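Local structure of ATP12 ATPase (Paracoccus denitrificans, 2R31) at residues Phe86-Asp95 with Arg155-Leu166; Gly97-Asp107 with Leu135-Gln146. The protein probably acts as a chaperone in the assembly of the F1-ATPase. All coordinates share one frame; numbering follows the deposited sequence.

Contact 1: residues Phe86-Asp95 with Arg155-Leu166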
loop_
_atom_site.group_PDB
_atom_site.type_symbol
_atom_site.label_atom_id
_atom_site.label_comp_id
_atom_site.label_asym_id
_atom_site.label_seq_id
_atom_site.Cartn_x
_atom_site.Cartn_y
_atom_site.Cartn_z
ATOM N N PHE A 86 -8.613 -7.169 11.254
ATOM C CA PHE A 86 -7.738 -7.875 10.317
ATOM C C PHE A 86 -8.546 -8.777 9.395
ATOM O O PHE A 86 -8.328 -8.789 8.166
ATOM C CB PHE A 86 -6.726 -8.701 11.080
ATOM C CG PHE A 86 -5.780 -9.508 10.212
ATOM C CD1 PHE A 86 -4.513 -9.037 9.929
ATOM C CD2 PHE A 86 -6.162 -10.698 9.631
ATOM C CE1 PHE A 86 -3.663 -9.727 9.117
ATOM C CE2 PHE A 86 -5.338 -11.391 8.805
ATOM C CZ PHE A 86 -4.078 -10.899 8.507
ATOM N N ASP A 87 -9.465 -9.546 9.937
ATOM C CA ASP A 87 -10.156 -10.530 9.136
ATOM C C ASP A 87 -10.960 -9.864 8.039
ATOM O O ASP A 87 -10.997 -10.331 6.869
ATOM C CB ASP A 87 -11.023 -11.421 9.999
ATOM C CG ASP A 87 -10.314 -12.181 11.046
ATOM O OD1 ASP A 87 -9.157 -12.618 10.773
ATOM O OD2 ASP A 87 -10.884 -12.428 12.128
ATOM N N ALA A 88 -11.663 -8.782 8.354
ATOM C CA ALA A 88 -12.419 -8.050 7.384
ATOM C C ALA A 88 -11.547 -7.403 6.302
ATOM O O ALA A 88 -11.847 -7.457 5.135
ATOM C CB ALA A 88 -13.296 -6.973 8.032
ATOM N N VAL A 89 -10.451 -6.760 6.760
ATOM C CA VAL A 89 -9.565 -6.081 5.805
ATOM C C VAL A 89 -8.919 -7.104 4.873
ATOM O O VAL A 89 -8.812 -6.876 3.661
ATOM C CB VAL A 89 -8.504 -5.243 6.557
ATOM C CG1 VAL A 89 -7.486 -4.648 5.573
ATOM C CG2 VAL A 89 -9.154 -4.092 7.331
ATOM N N ALA A 90 -8.492 -8.238 5.432
ATOM C CA ALA A 90 -7.886 -9.274 4.598
ATOM C C ALA A 90 -8.866 -9.778 3.539
ATOM O O ALA A 90 -8.490 -10.002 2.373
ATOM C CB ALA A 90 -7.375 -10.416 5.449
ATOM N N ALA A 91 -10.126 -9.989 3.913
ATOM C CA ALA A 91 -11.119 -10.480 2.943
ATOM C C ALA A 91 -11.354 -9.426 1.868
ATOM O O ALA A 91 -11.448 -9.731 0.676
ATOM C CB ALA A 91 -12.389 -10.821 3.657
ATOM N N MET A 92 -11.443 -8.152 2.280
ATOM C CA MET A 92 -11.688 -7.075 1.341
ATOM C C MET A 92 -10.558 -6.957 0.320
ATOM O O MET A 92 -10.796 -6.799 -0.891
ATOM C CB MET A 92 -11.882 -5.774 2.157
ATOM C CG MET A 92 -12.123 -4.528 1.328
ATOM S SD MET A 92 -10.673 -3.744 0.667
ATOM C CE MET A 92 -9.942 -3.128 2.150
ATOM N N LEU A 93 -9.311 -7.021 0.792
ATOM C CA LEU A 93 -8.183 -6.910 -0.138
ATOM C C LEU A 93 -8.124 -8.147 -1.021
ATOM O O LEU A 93 -7.878 -8.063 -2.249
ATOM C CB LEU A 93 -6.893 -6.664 0.607
ATOM C CG LEU A 93 -6.774 -5.317 1.288
ATOM C CD1 LEU A 93 -5.525 -5.260 2.149
ATOM C CD2 LEU A 93 -6.805 -4.170 0.275
ATOM N N GLY A 94 -8.338 -9.329 -0.446
ATOM C CA GLY A 94 -8.318 -10.550 -1.228
ATOM C C GLY A 94 -9.392 -10.526 -2.319
ATOM O O GLY A 94 -9.205 -11.122 -3.404
ATOM N N ASP A 95 -10.527 -9.895 -2.062
ATOM C CA ASP A 95 -11.609 -9.803 -3.018
ATOM C C ASP A 95 -11.255 -8.987 -4.259
ATOM O O ASP A 95 -11.917 -9.150 -5.297
ATOM C CB ASP A 95 -12.834 -9.203 -2.412
ATOM C CG ASP A 95 -13.596 -10.084 -1.531
ATOM O OD1 ASP A 95 -13.367 -11.339 -1.521
ATOM O OD2 ASP A 95 -14.449 -9.512 -0.793
ATOM N N ARG A 155 -7.349 -15.115 -1.566
ATOM C CA ARG A 155 -7.783 -14.863 -0.192
ATOM C C ARG A 155 -6.755 -15.377 0.792
ATOM O O ARG A 155 -6.384 -14.694 1.772
ATOM C CB ARG A 155 -9.135 -15.504 0.142
ATOM C CG ARG A 155 -10.372 -14.721 -0.247
ATOM C CD ARG A 155 -10.662 -13.558 0.728
ATOM N NE ARG A 155 -12.001 -13.021 0.465
ATOM C CZ ARG A 155 -13.118 -13.547 0.944
ATOM N NH1 ARG A 155 -14.278 -12.979 0.605
ATOM N NH2 ARG A 155 -13.124 -14.600 1.745
ATOM N N ALA A 156 -6.298 -16.617 0.578
ATOM C CA ALA A 156 -5.379 -17.239 1.524
ATOM C C ALA A 156 -4.050 -16.509 1.541
ATOM O O ALA A 156 -3.437 -16.362 2.616
ATOM C CB ALA A 156 -5.193 -18.721 1.181
ATOM N N GLU A 157 -3.573 -16.068 0.402
ATOM C CA GLU A 157 -2.324 -15.341 0.320
ATOM C C GLU A 157 -2.394 -14.086 1.165
ATOM O O GLU A 157 -1.490 -13.782 1.962
ATOM C CB GLU A 157 -1.992 -15.020 -1.146
ATOM C CG GLU A 157 -0.648 -14.365 -1.296
ATOM C CD GLU A 157 0.531 -15.305 -1.112
ATOM O OE1 GLU A 157 0.373 -16.521 -1.146
ATOM O OE2 GLU A 157 1.662 -14.773 -0.925
ATOM N N VAL A 158 -3.458 -13.309 1.028
ATOM C CA VAL A 158 -3.615 -12.067 1.801
ATOM C C VAL A 158 -3.751 -12.354 3.300
ATOM O O VAL A 158 -3.171 -11.675 4.143
ATOM C CB VAL A 158 -4.782 -11.236 1.254
ATOM C CG1 VAL A 158 -5.027 -10.023 2.120
ATOM C CG2 VAL A 158 -4.516 -10.814 -0.183
ATOM N N ALA A 159 -4.539 -13.376 3.632
ATOM C CA ALA A 159 -4.790 -13.702 5.059
ATOM C C ALA A 159 -3.577 -14.244 5.725
ATOM O O ALA A 159 -3.542 -14.267 6.977
ATOM C CB ALA A 159 -5.965 -14.683 5.129
ATOM N N SER A 160 -2.550 -14.650 5.003
ATOM C CA SER A 160 -1.320 -15.153 5.575
ATOM C C SER A 160 -0.403 -14.037 6.082
ATOM O O SER A 160 0.633 -14.359 6.706
ATOM C CB SER A 160 -0.543 -16.004 4.528
ATOM O OG SER A 160 0.133 -15.221 3.547
ATOM N N LEU A 161 -0.702 -12.787 5.781
ATOM C CA LEU A 161 0.163 -11.669 6.168
ATOM C C LEU A 161 0.015 -11.368 7.648
ATOM O O LEU A 161 -1.006 -11.605 8.256
ATOM C CB LEU A 161 -0.224 -10.441 5.363
ATOM C CG LEU A 161 0.045 -10.597 3.861
ATOM C CD1 LEU A 161 -0.494 -9.376 3.119
ATOM C CD2 LEU A 161 1.501 -10.781 3.580
ATOM N N ASP A 162 1.057 -10.762 8.191
ATOM C CA ASP A 162 0.972 -10.215 9.511
ATOM C C ASP A 162 0.244 -8.859 9.444
ATOM O O ASP A 162 -0.006 -8.314 8.385
ATOM C CB ASP A 162 2.330 -10.115 10.184
ATOM C CG ASP A 162 3.435 -9.339 9.477
ATOM O OD1 ASP A 162 3.102 -8.528 8.625
ATOM O OD2 ASP A 162 4.623 -9.566 9.801
ATOM N N PRO A 163 -0.224 -8.308 10.569
ATOM C CA PRO A 163 -1.049 -7.104 10.516
ATOM C C PRO A 163 -0.371 -5.863 9.960
ATOM O O PRO A 163 -1.015 -5.084 9.211
ATOM C CB PRO A 163 -1.450 -6.881 12.020
ATOM C CG PRO A 163 -1.437 -8.295 12.509
ATOM C CD PRO A 163 -0.209 -8.957 11.915
ATOM N N PHE A 164 0.911 -5.628 10.266
ATOM C CA PHE A 164 1.577 -4.476 9.701
ATOM C C PHE A 164 1.843 -4.700 8.209
ATOM O O PHE A 164 1.769 -3.736 7.423
ATOM C CB PHE A 164 2.879 -4.167 10.467
ATOM C CG PHE A 164 2.676 -3.359 11.739
ATOM C CD1 PHE A 164 1.877 -3.822 12.779
ATOM C CD2 PHE A 164 3.248 -2.121 11.879
ATOM C CE1 PHE A 164 1.678 -3.085 13.916
ATOM C CE2 PHE A 164 3.066 -1.359 13.007
ATOM C CZ PHE A 164 2.272 -1.841 14.019
ATOM N N GLY A 165 2.087 -5.926 7.793
ATOM C CA GLY A 165 2.238 -6.226 6.390
ATOM C C GLY A 165 0.941 -6.024 5.610
ATOM O O GLY A 165 0.957 -5.502 4.486
ATOM N N LEU A 166 -0.186 -6.420 6.203
ATOM C CA LEU A 166 -1.477 -6.181 5.575
ATOM C C LEU A 166 -1.752 -4.689 5.415
ATOM O O LEU A 166 -2.304 -4.239 4.416
ATOM C CB LEU A 166 -2.583 -6.857 6.429
ATOM C CG LEU A 166 -3.970 -6.869 5.796
ATOM C CD1 LEU A 166 -4.022 -7.729 4.551
ATOM C CD2 LEU A 166 -5.028 -7.343 6.799
HETATM O O HOH W 1 -8.121 -12.778 2.579
#
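Leu166, in the first turn of helix 163-174, enters helix 86-95 as a knob among Phe86, Val89, Ala90 and Leu93, a worked example of knobs-into-holes packing. Its two methyl branches divide the hole: CD2 lies over one face of the Phe86 ring, a CH-pi contact 3.9 Å from the centroid, while CD1 meets CD1 of Leu93 at 3.8 Å. With CG anti to the backbone N (chi1 179°), the Phe86 ring extends toward the turn at 159-163, where Ala159 O and Asp162 O lie at its edge and Pro163 CG touches its CD1.

Farther along, residues 155-159, the end of helix 148-159, run at 138° to helix 86-95, nearer antiparallel than parallel, and small residues let the backbones close in, to 4.5 Å between the CA atoms of Gly94 and Arg155. Val158 straddles this meeting, with CG1 against Ala90 and CG2 against Gly94.

Polar bonds gather at the far end. In one of its two conformers Arg155, bent at chi2, lays its guanidinium over Ala91 CB and grips a single oxygen of Asp95 side-on: OD1 receives NH1 at 2.8 Å on its syn lone pair and NE at 2.9 Å from above the carboxylate plane. One water joins Ala90 O, weakly, to Arg155 O. The chemistry thus grades from an apolar socket to a charged, exposed margin, where two N-H bonds to OD1 would, in that conformer, favour an ionised Asp95.

Contact 2: residues Gly97-Asp107 with Leu135-Gln146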
loop_
_atom_site.group_PDB
_atom_site.type_symbol
_atom_site.label_atom_id
_atom_site.label_comp_id
_atom_site.label_asym_id
_atom_site.label_seq_id
_atom_site.Cartn_x
_atom_site.Cartn_y
_atom_site.Cartn_z
ATOM N N GLY A 97 -8.993 -9.766 -6.103
ATOM C CA GLY A 97 -8.739 -10.779 -7.130
ATOM C C GLY A 97 -9.838 -10.977 -8.121
ATOM O O GLY A 97 -9.628 -11.422 -9.211
ATOM N N GLY A 98 -11.059 -10.700 -7.712
ATOM C CA GLY A 98 -12.240 -10.824 -8.584
ATOM C C GLY A 98 -12.590 -9.521 -9.317
ATOM O O GLY A 98 -13.522 -9.547 -10.125
ATOM N N THR A 99 -11.890 -8.435 -9.034
ATOM C CA THR A 99 -12.112 -7.123 -9.591
ATOM C C THR A 99 -10.770 -6.481 -9.900
ATOM O O THR A 99 -10.490 -5.343 -9.500
ATOM C CB THR A 99 -12.910 -6.203 -8.620
ATOM O OG1 THR A 99 -12.172 -5.953 -7.409
ATOM C CG2 THR A 99 -14.271 -6.753 -8.228
ATOM N N ASP A 100 -9.878 -7.234 -10.566
ATOM C CA ASP A 100 -8.522 -6.776 -10.699
ATOM C C ASP A 100 -8.347 -5.941 -11.964
ATOM O O ASP A 100 -8.735 -6.388 -13.055
ATOM C CB ASP A 100 -7.551 -7.989 -10.703
ATOM C CG ASP A 100 -6.145 -7.569 -10.332
ATOM O OD1 ASP A 100 -5.498 -6.853 -11.149
ATOM O OD2 ASP A 100 -5.715 -7.948 -9.214
ATOM N N LEU A 101 -7.691 -4.783 -11.848
ATOM C CA LEU A 101 -7.340 -3.971 -13.010
ATOM C C LEU A 101 -6.798 -4.822 -14.166
ATOM O O LEU A 101 -7.096 -4.569 -15.330
ATOM C CB LEU A 101 -6.268 -2.963 -12.570
ATOM C CG LEU A 101 -5.856 -1.928 -13.602
ATOM C CD1 LEU A 101 -6.919 -0.826 -13.723
ATOM C CD2 LEU A 101 -4.501 -1.309 -13.229
ATOM N N LEU A 102 -5.932 -5.785 -13.840
ATOM C CA LEU A 102 -5.204 -6.514 -14.867
ATOM C C LEU A 102 -6.112 -7.471 -15.648
ATOM O O LEU A 102 -5.697 -7.960 -16.728
ATOM C CB LEU A 102 -4.032 -7.278 -14.313
ATOM C CG LEU A 102 -3.047 -6.540 -13.422
ATOM C CD1 LEU A 102 -1.794 -7.403 -13.254
ATOM C CD2 LEU A 102 -2.650 -5.156 -13.951
ATOM N N SER A 103 -7.290 -7.782 -15.121
ATOM C CA SER A 103 -8.261 -8.670 -15.795
ATOM C C SER A 103 -9.156 -7.930 -16.758
ATOM O O SER A 103 -9.707 -8.565 -17.661
ATOM C CB SER A 103 -9.201 -9.349 -14.776
ATOM O OG SER A 103 -8.544 -10.318 -14.009
ATOM N N TYR A 104 -9.349 -6.640 -16.619
ATOM C CA TYR A 104 -10.408 -5.898 -17.337
ATOM C C TYR A 104 -9.778 -5.095 -18.458
ATOM O O TYR A 104 -9.455 -3.892 -18.302
ATOM C CB TYR A 104 -11.273 -5.062 -16.321
ATOM C CG TYR A 104 -12.121 -6.111 -15.644
ATOM C CD1 TYR A 104 -13.291 -6.550 -16.267
ATOM C CD2 TYR A 104 -11.780 -6.694 -14.456
ATOM C CE1 TYR A 104 -14.099 -7.523 -15.713
ATOM C CE2 TYR A 104 -12.552 -7.664 -13.876
ATOM C CZ TYR A 104 -13.723 -8.080 -14.500
ATOM O OH TYR A 104 -14.522 -9.068 -13.922
ATOM N N ARG A 105 -9.573 -5.717 -19.601
ATOM C CA ARG A 105 -8.864 -5.113 -20.755
ATOM C C ARG A 105 -9.819 -4.259 -21.543
ATOM O O ARG A 105 -11.048 -4.455 -21.488
ATOM C CB ARG A 105 -8.274 -6.239 -21.640
ATOM C CG ARG A 105 -7.410 -7.304 -20.998
ATOM C CD ARG A 105 -6.147 -6.790 -20.418
ATOM N NE ARG A 105 -5.353 -7.637 -19.543
ATOM C CZ ARG A 105 -4.357 -8.427 -19.923
ATOM N NH1 ARG A 105 -4.037 -8.500 -21.205
ATOM N NH2 ARG A 105 -3.704 -9.120 -18.980
ATOM N N ALA A 106 -9.293 -3.297 -22.277
ATOM C CA ALA A 106 -10.062 -2.665 -23.349
ATOM C C ALA A 106 -10.463 -3.656 -24.431
ATOM O O ALA A 106 -9.855 -4.693 -24.735
ATOM C CB ALA A 106 -9.214 -1.551 -23.935
ATOM N N ASP A 107 -11.464 -3.292 -25.145
ATOM C CA ASP A 107 -11.672 -4.031 -26.389
ATOM C C ASP A 107 -11.285 -3.196 -27.618
ATOM O O ASP A 107 -11.438 -3.738 -28.702
ATOM C CB ASP A 107 -13.084 -4.611 -26.390
ATOM C CG ASP A 107 -14.163 -3.573 -26.513
ATOM O OD1 ASP A 107 -13.863 -2.385 -26.639
ATOM O OD2 ASP A 107 -15.309 -4.017 -26.427
ATOM N N LEU A 135 -5.390 -15.787 -13.170
ATOM C CA LEU A 135 -6.605 -15.018 -13.400
ATOM C C LEU A 135 -7.020 -15.110 -14.861
ATOM O O LEU A 135 -6.207 -15.153 -15.755
ATOM C CB LEU A 135 -6.403 -13.534 -13.116
ATOM C CG LEU A 135 -6.230 -13.147 -11.666
ATOM C CD1 LEU A 135 -6.094 -11.645 -11.540
ATOM C CD2 LEU A 135 -7.436 -13.633 -10.820
ATOM N N ARG A 136 -8.334 -15.069 -15.032
ATOM C CA ARG A 136 -8.934 -14.925 -16.344
ATOM C C ARG A 136 -9.009 -13.449 -16.684
ATOM O O ARG A 136 -9.237 -12.611 -15.787
ATOM C CB ARG A 136 -10.307 -15.576 -16.328
ATOM C CG ARG A 136 -10.311 -17.100 -16.025
ATOM C CD ARG A 136 -11.722 -17.605 -15.817
ATOM N NE ARG A 136 -11.702 -19.050 -15.513
ATOM C CZ ARG A 136 -12.724 -19.658 -14.914
ATOM N NH1 ARG A 136 -13.803 -18.940 -14.565
ATOM N NH2 ARG A 136 -12.668 -20.961 -14.674
ATOM N N ILE A 137 -8.810 -13.159 -17.965
ATOM C CA ILE A 137 -8.946 -11.784 -18.482
ATOM C C ILE A 137 -10.159 -11.687 -19.398
ATOM O O ILE A 137 -10.695 -12.674 -19.869
ATOM C CB ILE A 137 -7.656 -11.253 -19.134
ATOM C CG1 ILE A 137 -7.520 -11.859 -20.540
ATOM C CG2 ILE A 137 -6.453 -11.466 -18.208
ATOM C CD1 ILE A 137 -6.387 -11.307 -21.385
ATOM N N THR A 138 -10.605 -10.474 -19.611
ATOM C CA THR A 138 -11.660 -10.198 -20.558
ATOM C C THR A 138 -11.439 -8.844 -21.144
ATOM O O THR A 138 -10.565 -8.093 -20.688
ATOM C CB THR A 138 -13.057 -10.323 -19.868
ATOM O OG1 THR A 138 -14.021 -10.343 -20.932
ATOM C CG2 THR A 138 -13.322 -9.233 -18.836
ATOM N N HIS A 139 -12.273 -8.466 -22.108
ATOM C CA HIS A 139 -12.218 -7.316 -22.966
ATOM C C HIS A 139 -13.574 -6.589 -22.929
ATOM O O HIS A 139 -14.665 -7.130 -23.122
ATOM C CB HIS A 139 -11.759 -7.657 -24.390
ATOM C CG HIS A 139 -10.506 -8.457 -24.442
ATOM N ND1 HIS A 139 -10.481 -9.819 -24.277
ATOM C CD2 HIS A 139 -9.212 -8.110 -24.610
ATOM C CE1 HIS A 139 -9.246 -10.275 -24.348
ATOM N NE2 HIS A 139 -8.423 -9.281 -24.560
ATOM N N GLY A 140 -13.425 -5.264 -22.738
ATOM C CA GLY A 140 -14.672 -4.502 -22.764
ATOM C C GLY A 140 -15.698 -4.990 -21.789
ATOM O O GLY A 140 -15.361 -5.341 -20.647
ATOM N N VAL A 141 -16.955 -5.004 -22.236
ATOM C CA VAL A 141 -18.084 -5.300 -21.353
ATOM C C VAL A 141 -18.332 -6.794 -21.251
ATOM O O VAL A 141 -19.266 -7.204 -20.546
ATOM C CB VAL A 141 -19.395 -4.565 -21.774
ATOM C CG1 VAL A 141 -19.217 -3.077 -21.610
ATOM C CG2 VAL A 141 -19.782 -4.970 -23.172
ATOM N N ILE A 142 -17.570 -7.662 -21.913
ATOM C CA ILE A 142 -17.873 -9.128 -21.841
ATOM C C ILE A 142 -17.554 -9.606 -20.440
ATOM O O ILE A 142 -16.374 -9.465 -20.012
ATOM C CB ILE A 142 -17.092 -9.904 -22.883
ATOM C CG1 ILE A 142 -17.504 -9.475 -24.306
ATOM C CG2 ILE A 142 -17.266 -11.415 -22.705
ATOM C CD1 ILE A 142 -16.614 -10.054 -25.364
ATOM N N PRO A 143 -18.469 -10.136 -19.661
ATOM C CA PRO A 143 -18.140 -10.596 -18.310
ATOM C C PRO A 143 -17.375 -11.908 -18.312
ATOM O O PRO A 143 -17.630 -12.790 -19.156
ATOM C CB PRO A 143 -19.511 -10.812 -17.655
ATOM C CG PRO A 143 -20.543 -10.462 -18.658
ATOM C CD PRO A 143 -19.893 -10.325 -19.965
ATOM N N VAL A 144 -16.484 -12.072 -17.325
ATOM C CA VAL A 144 -15.894 -13.385 -17.082
ATOM C C VAL A 144 -15.714 -13.541 -15.577
ATOM O O VAL A 144 -15.139 -12.676 -14.919
ATOM C CB VAL A 144 -14.592 -13.638 -17.852
ATOM C CG1 VAL A 144 -14.142 -15.092 -17.555
ATOM C CG2 VAL A 144 -14.643 -13.425 -19.348
ATOM N N PRO A 145 -16.193 -14.615 -14.997
ATOM C CA PRO A 145 -15.977 -14.851 -13.553
ATOM C C PRO A 145 -14.612 -15.490 -13.349
ATOM O O PRO A 145 -14.105 -16.180 -14.244
ATOM C CB PRO A 145 -17.106 -15.800 -13.198
ATOM C CG PRO A 145 -17.238 -16.640 -14.428
ATOM C CD PRO A 145 -16.956 -15.683 -15.607
ATOM N N GLN A 146 -14.040 -15.329 -12.174
ATOM C CA GLN A 146 -12.820 -16.043 -11.818
ATOM C C GLN A 146 -13.139 -17.444 -11.298
ATOM O O GLN A 146 -14.214 -17.704 -10.750
ATOM C CB GLN A 146 -12.039 -15.239 -10.790
ATOM C CG GLN A 146 -11.630 -13.863 -11.298
ATOM C CD GLN A 146 -10.812 -13.889 -12.574
ATOM O OE1 GLN A 146 -9.976 -14.796 -12.797
ATOM N NE2 GLN A 146 -10.990 -12.910 -13.446
HETATM O O HOH W 2 -13.665 -11.468 -13.030
HETATM O O HOH W 3 -12.903 -10.674 -12.741
HETATM O O HOH W 4 -16.895 -9.853 -15.253
HETATM O O HOH W 5 -12.926 -5.088 -19.417
HETATM O O HOH W 6 -15.956 -6.434 -25.652
HETATM O O HOH W 7 -17.078 -3.107 -24.639
#
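Ser103 and Thr138 open a short parallel ladder in which backbone bonds alternate between the two strands: Thr138 N gives to Ser103 O at 2.9 Å, Arg105 N to Thr138 O at 2.8 Å, and Gly140 N to Arg105 O at 2.8 Å. The serine hydroxyl adds a bond to Arg136 O, which Gln146 NE2 reaches from the opposite face of the carbonyl plane, so that one carbonyl oxygen is held by two donors.

The tight part lies around Arg105. Bent at chi2 (-64°), its chain folds back so that NE and NH2 both bind Leu102 O, and this grip holds the guanidinium flat against Ile137 CD1, which sits 3.7 Å from its plane, toward the rim. In one of its two conformers His139 places CD2 3.6 Å from Arg105 CB and turns its ring edge to Ala106 O.

The Tyr104 side is looser and wet. Its ring touches Thr138 CG2 obliquely, CE1 at 3.6 Å, and a water lies between Tyr104 OH and Val144 N. At the far end of the ladder, two waters tie Asp107 OD2 to His139 O and Val141 N, beside the type II' turn from His139 to Ile142.

Strands 104-105 and 138-139 are the two strands of a beta-alpha-beta unit. Helix 110-130, between them in sequence, covers the Arg105 side, where Asp121 forms a salt bridge with NH1; Leu135 packs on helices 148-159 and 179-186.

Followed from the N terminus, the chain leaves the antiparallel sheet of strands 16-21, 24-29 and 32-33 and passes through helices 47-58 and 70-82 before helix 86-95 supplies the first half of contact 1. The first half of contact 2 follows almost at once. Helix 110-130 then crosses back, so that 135-146 closes the smaller loop at contact 2. The end of helix 148-159 and the start of helix 163-174 next return to 86-95, closing the larger loop, within which the smaller one lies whole. With centres about 22 Å apart, contact 1 ties helices within the body of the fold, and contact 2 pairs the strands of a peripheral beta-alpha-beta unit.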